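PDB 4D05: Atp-dependent DNA ligase from Psychromonas sp., which probably seals breaks in the DNA backbone at the expense of ATP, working through an enzyme-adenylate intermediate. Local coordinates for residues 51-56 against 91-96; 28-33 against 75-80. All blocks are in the same frame, centred on the assembly; numbering follows the deposited sequence.

Contact 1 (51-56 against 91-96); sequences TWFIAS and KQIKFM
Phe53, on helix 51-54, sends its ring against Ile93 where the chain enters strand 94-99 of the adenylation (nucleotidyltransferase) domain. With CG anti to the backbone N (chi1 -174°), the bond leaving CB carries the ring across to 91-96, and its far end does the touching. CE1 lies 3.3 Å from Ile93 O, which sits near the ring plane, so the aromatic edge faces this carbonyl oxygen. At the tip, CZ packs 3.9 Å from Ile93 CG2, the two side chains crossing at about a right angle. CZ also approaches Phe95 N obliquely at 4.2 Å. Around this ring, Trp90 meets Phe53 edge-to-face and Tyr125 meets it with planes inclined by about 35°. Were Phe53 cut back to alanine, a gap would probably open beside Ile93 CG2, and the Trp90 and Tyr125 rings would lose their aromatic partner. Aromatic edges thus meet side chain and backbone alike, laying helix 51-54 against the run that leads into strand 94-99, with Phe53 and Ile93 buried and the neighbouring Trp52 and Lys91 exposed. The Trp52 indole also comes edge-on, with Lys91 N near its plane and 3.6 Å from CH2.

Contact 2 (28-33 against 75-80); sequences DGIRAY and TVSGIA
Ile30 meets Ser77 and Ala80 because its CG2 is anti to the backbone N while CG1 lies beside that N (chi1 -69°), which spreads the two branches over the helix. Here strand 30-34 of the adenylation domain packs against helix 73-80. The sequence Lys26-Leu27-Asp28-Gly29 just ahead of the strand matches the KxDG motif of nucleotidyltransferases, whose lysine carries the adenylate in this family. Three helix positions, Val76, Ser77 and Ala80, do the touching, and the bond from Ala80 N to Val76 O (2.9 Å) places Ala80 one turn on from Val76.

Ile30 CG1 rests on the helix backbone, 3.9 Å from Ser77 CA. The second torsion (chi2 -66°) sets CD1 alongside the Ser77 side chain, 3.9 Å from its OG and slightly farther from CB. CG2 reaches the next turn, 4.4 Å from Ala80 CB, a looser apolar touch. Phe73, earlier on the same helix, and Phe47 from a loop also touch Ile30.

The following residue, Arg31, heads away from this helix: it touches the bound AMP and forms a salt bridge with Asp63. Backbone hydrogen bonds between Ile30 and Leu66 and between Ala32 and Gly64 tie the strand to 62-67. Ile30 thus faces the helix while the next residue, Arg31, lines the AMP pocket. Ahead of the strand, Gly29 turns its backbone to the helix, and its CA lies 4.2 Å from Val76 CG1.

How the contacts relate
From the N terminus the segments come as 28-33, 51-56, 75-80 and 91-96. Contact 2 closes the loop from 28-33 to 75-80, and contact 1 the loop from 51-56 to 91-96; each begins before the other ends, so the two loops cross. Strands 30-34 and 94-99 belong to one mixed sheet, separated by 62-67; helix 73-80, where contact 2 closes, is followed along the chain by strand 94-99, where contact 1 closes and ties in helix 51-54. The contacts, with centres 12 Å apart, join physically: Ile93 CD1 lies 3.6 Å from Ile79 CG2, and Phe95 CE1 lies 3.4 Å from Ala32 O. Val76 serves both, using CG2 for Ile93 and CG1 for Gly29.

Contact 1 (51-56 against 91-96)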
loop_
_atom_site.group_PDB
_atom_site.type_symbol
_atom_site.label_atom_id
_atom_site.label_comp_id
_atom_site.label_asym_id
_atom_site.label_seq_id
_atom_site.Cartn_x
_atom_site.Cartn_y
_atom_site.Cartn_z
ATOM N N THR A 51 14.049 22.732 10.494
ATOM C CA THR A 51 14.384 22.544 11.898
ATOM C C THR A 51 13.150 22.568 12.791
ATOM O O THR A 51 13.025 21.761 13.703
ATOM C CB THR A 51 15.331 23.659 12.334
ATOM O OG1 THR A 51 16.478 23.586 11.512
ATOM C CG2 THR A 51 15.718 23.480 13.739
ATOM N N TRP A 52 12.244 23.507 12.552
ATOM C CA TRP A 52 11.043 23.620 13.380
ATOM C C TRP A 52 10.108 22.419 13.212
ATOM O O TRP A 52 9.264 22.144 14.087
ATOM C CB TRP A 52 10.288 24.938 13.085
ATOM C CG TRP A 52 10.147 25.247 11.614
ATOM C CD1 TRP A 52 10.959 26.058 10.874
ATOM C CD2 TRP A 52 9.156 24.732 10.701
ATOM N NE1 TRP A 52 10.538 26.091 9.584
ATOM C CE2 TRP A 52 9.427 25.300 9.448
ATOM C CE3 TRP A 52 8.053 23.887 10.835
ATOM C CZ2 TRP A 52 8.654 25.029 8.317
ATOM C CZ3 TRP A 52 7.272 23.626 9.693
ATOM C CH2 TRP A 52 7.578 24.201 8.468
ATOM N N PHE A 53 10.231 21.702 12.102
ATOM C CA PHE A 53 9.388 20.515 11.885
ATOM C C PHE A 53 9.839 19.356 12.784
ATOM O O PHE A 53 9.021 18.656 13.366
ATOM C CB PHE A 53 9.450 20.099 10.420
ATOM C CG PHE A 53 8.501 18.985 10.065
ATOM C CD1 PHE A 53 7.162 19.270 9.742
ATOM C CD2 PHE A 53 8.929 17.666 10.034
ATOM C CE1 PHE A 53 6.289 18.235 9.434
ATOM C CE2 PHE A 53 8.045 16.651 9.722
ATOM C CZ PHE A 53 6.732 16.942 9.427
ATOM N N ILE A 54 11.150 19.184 12.924
ATOM C CA ILE A 54 11.688 18.031 13.651
ATOM C C ILE A 54 12.175 18.376 15.066
ATOM O O ILE A 54 12.542 17.486 15.821
ATOM C CB ILE A 54 12.853 17.401 12.899
ATOM C CG1 ILE A 54 14.016 18.402 12.799
ATOM C CG2 ILE A 54 12.399 16.855 11.504
ATOM C CD1 ILE A 54 15.326 17.790 12.256
ATOM N N ALA A 55 12.192 19.661 15.418
ATOM C CA ALA A 55 12.839 20.102 16.653
ATOM C C ALA A 55 12.387 19.393 17.933
ATOM O O ALA A 55 13.202 19.164 18.837
ATOM C CB ALA A 55 12.666 21.594 16.823
ATOM N N SER A 56 11.097 19.072 18.008
ATOM C CA SER A 56 10.540 18.468 19.204
ATOM C C SER A 56 10.700 16.945 19.264
ATOM O O SER A 56 10.427 16.326 20.285
ATOM C CB SER A 56 9.049 18.783 19.254
ATOM O OG SER A 56 8.411 18.073 18.182
ATOM N N LYS A 91 4.624 22.808 6.951
ATOM C CA LYS A 91 3.721 23.027 8.082
ATOM C C LYS A 91 2.434 22.196 8.022
ATOM O O LYS A 91 1.819 21.913 9.056
ATOM C CB LYS A 91 3.397 24.525 8.198
ATOM C CG LYS A 91 2.465 25.053 7.134
ATOM C CD LYS A 91 2.486 26.566 7.070
ATOM C CE LYS A 91 1.548 27.050 5.982
ATOM N NZ LYS A 91 1.471 28.509 5.903
ATOM N N GLN A 92 2.025 21.805 6.819
ATOM C CA GLN A 92 0.816 20.998 6.672
ATOM C C GLN A 92 1.072 19.496 6.741
ATOM O O GLN A 92 0.121 18.701 6.757
ATOM C CB GLN A 92 0.134 21.321 5.378
ATOM C CG GLN A 92 0.886 20.941 4.174
ATOM C CD GLN A 92 0.380 21.729 2.966
ATOM O OE1 GLN A 92 -0.820 21.646 2.584
ATOM N NE2 GLN A 92 1.285 22.519 2.365
ATOM N N ILE A 93 2.341 19.105 6.743
ATOM C CA ILE A 93 2.721 17.695 6.821
ATOM C C ILE A 93 2.705 17.167 8.268
ATOM O O ILE A 93 3.023 17.880 9.201
ATOM C CB ILE A 93 4.123 17.484 6.177
ATOM C CG1 ILE A 93 4.073 17.905 4.717
ATOM C CG2 ILE A 93 4.562 16.050 6.291
ATOM C CD1 ILE A 93 5.364 17.694 3.980
ATOM N N LYS A 94 2.296 15.920 8.433
ATOM C CA LYS A 94 2.455 15.203 9.678
ATOM C C LYS A 94 3.303 13.973 9.383
ATOM O O LYS A 94 3.111 13.292 8.352
ATOM C CB LYS A 94 1.100 14.741 10.241
ATOM C CG LYS A 94 0.191 15.899 10.577
ATOM C CD LYS A 94 -1.273 15.567 10.517
ATOM C CE LYS A 94 -1.726 15.313 9.074
ATOM N NZ LYS A 94 -3.192 15.292 9.022
ATOM N N PHE A 95 4.253 13.706 10.278
ATOM C CA PHE A 95 4.976 12.436 10.319
ATOM C C PHE A 95 4.123 11.475 11.121
ATOM O O PHE A 95 4.000 11.597 12.359
ATOM C CB PHE A 95 6.364 12.636 10.939
ATOM C CG PHE A 95 7.280 11.420 10.879
ATOM C CD1 PHE A 95 7.347 10.601 9.769
ATOM C CD2 PHE A 95 8.096 11.122 11.952
ATOM C CE1 PHE A 95 8.216 9.502 9.735
ATOM C CE2 PHE A 95 8.960 10.051 11.915
ATOM C CZ PHE A 95 9.005 9.217 10.811
HETATM N N MSE A 96 3.465 10.577 10.395
HETATM C CA MSE A 96 2.510 9.632 10.944
HETATM C C MSE A 96 3.216 8.328 11.199
HETATM O O MSE A 96 3.530 7.586 10.264
HETATM C CB MSE A 96 1.370 9.389 9.914
HETATM C CG MSE A 96 0.632 10.643 9.456
HETATM SE SE MSE A 96 -0.478 11.538 10.741
HETATM C CE MSE A 96 -1.737 10.084 11.063
#

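Contact 2 (28-33 against 75-80)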
loop_
_atom_site.group_PDB
_atom_site.type_symbol
_atom_site.label_atom_id
_atom_site.label_comp_id
_atom_site.label_asym_id
_atom_site.label_seq_id
_atom_site.Cartn_x
_atom_site.Cartn_y
_atom_site.Cartn_z
ATOM N N ASP A 28 -1.351 6.828 1.940
ATOM C CA ASP A 28 -0.662 7.080 0.675
ATOM C C ASP A 28 0.161 8.357 0.847
ATOM O O ASP A 28 -0.264 9.458 0.481
ATOM C CB ASP A 28 -1.685 7.272 -0.432
ATOM C CG ASP A 28 -1.064 7.250 -1.827
ATOM O OD1 ASP A 28 0.057 6.754 -2.043
ATOM O OD2 ASP A 28 -1.768 7.684 -2.741
ATOM N N GLY A 29 1.336 8.182 1.412
ATOM C CA GLY A 29 2.273 9.286 1.607
ATOM C C GLY A 29 3.662 8.931 1.150
ATOM O O GLY A 29 3.853 8.093 0.264
ATOM N N ILE A 30 4.653 9.584 1.764
ATOM C CA ILE A 30 6.040 9.323 1.475
ATOM C C ILE A 30 6.667 8.728 2.725
ATOM O O ILE A 30 6.656 9.363 3.783
ATOM C CB ILE A 30 6.773 10.633 1.100
ATOM C CG1 ILE A 30 6.279 11.138 -0.261
ATOM C CG2 ILE A 30 8.282 10.426 1.046
ATOM C CD1 ILE A 30 6.633 10.233 -1.430
ATOM N N ARG A 31 7.197 7.512 2.604
ATOM C CA ARG A 31 7.785 6.870 3.759
ATOM C C ARG A 31 9.028 7.614 4.218
ATOM O O ARG A 31 9.820 8.066 3.400
ATOM C CB ARG A 31 8.166 5.438 3.431
ATOM C CG ARG A 31 8.527 4.658 4.677
ATOM C CD ARG A 31 8.755 3.195 4.416
ATOM N NE ARG A 31 9.130 2.525 5.643
ATOM C CZ ARG A 31 8.814 1.277 5.951
ATOM N NH1 ARG A 31 8.147 0.531 5.120
ATOM N NH2 ARG A 31 9.199 0.789 7.097
ATOM N N ALA A 32 9.204 7.728 5.528
ATOM C CA ALA A 32 10.398 8.352 6.093
ATOM C C ALA A 32 10.845 7.560 7.316
ATOM O O ALA A 32 10.026 7.108 8.112
ATOM C CB ALA A 32 10.136 9.804 6.468
ATOM N N TYR A 33 12.158 7.416 7.450
ATOM C CA TYR A 33 12.782 6.810 8.597
ATOM C C TYR A 33 13.478 7.916 9.372
ATOM O O TYR A 33 14.338 8.631 8.846
ATOM C CB TYR A 33 13.796 5.780 8.123
ATOM C CG TYR A 33 14.661 5.187 9.198
ATOM C CD1 TYR A 33 14.204 4.186 9.984
ATOM C CD2 TYR A 33 15.961 5.600 9.379
ATOM C CE1 TYR A 33 15.024 3.604 10.969
ATOM C CE2 TYR A 33 16.774 5.041 10.340
ATOM C CZ TYR A 33 16.289 4.063 11.146
ATOM O OH TYR A 33 17.071 3.486 12.121
ATOM N N THR A 75 0.651 16.282 -3.545
ATOM C CA THR A 75 1.037 17.448 -2.765
ATOM C C THR A 75 2.166 17.131 -1.798
ATOM O O THR A 75 3.187 17.811 -1.774
ATOM C CB THR A 75 -0.128 18.004 -2.004
ATOM O OG1 THR A 75 -1.157 18.366 -2.941
ATOM C CG2 THR A 75 0.316 19.218 -1.211
ATOM N N VAL A 76 1.991 16.079 -0.985
ATOM C CA VAL A 76 3.058 15.752 -0.026
ATOM C C VAL A 76 4.354 15.319 -0.701
ATOM O O VAL A 76 5.447 15.711 -0.281
ATOM C CB VAL A 76 2.581 14.746 1.067
ATOM C CG1 VAL A 76 2.428 13.338 0.534
ATOM C CG2 VAL A 76 3.553 14.770 2.248
ATOM N N SER A 77 4.251 14.563 -1.782
ATOM C CA SER A 77 5.413 14.138 -2.547
ATOM C C SER A 77 6.153 15.345 -3.131
ATOM O O SER A 77 7.378 15.416 -3.068
ATOM C CB SER A 77 4.962 13.203 -3.695
ATOM O OG SER A 77 6.096 12.715 -4.426
ATOM N N GLY A 78 5.413 16.321 -3.639
ATOM C CA GLY A 78 6.027 17.520 -4.205
ATOM C C GLY A 78 6.784 18.331 -3.166
ATOM O O GLY A 78 7.829 18.902 -3.434
ATOM N N ILE A 79 6.247 18.400 -1.964
ATOM C CA ILE A 79 6.949 19.109 -0.899
ATOM C C ILE A 79 8.200 18.319 -0.480
ATOM O O ILE A 79 9.288 18.868 -0.337
ATOM C CB ILE A 79 6.016 19.328 0.305
ATOM C CG1 ILE A 79 4.844 20.242 -0.057
ATOM C CG2 ILE A 79 6.792 19.898 1.486
ATOM C CD1 ILE A 79 3.695 20.182 0.952
ATOM N N ALA A 80 8.034 17.030 -0.239
ATOM C CA ALA A 80 9.123 16.219 0.276
ATOM C C ALA A 80 10.301 16.138 -0.685
ATOM O O ALA A 80 11.438 16.007 -0.216
ATOM C CB ALA A 80 8.584 14.798 0.673
#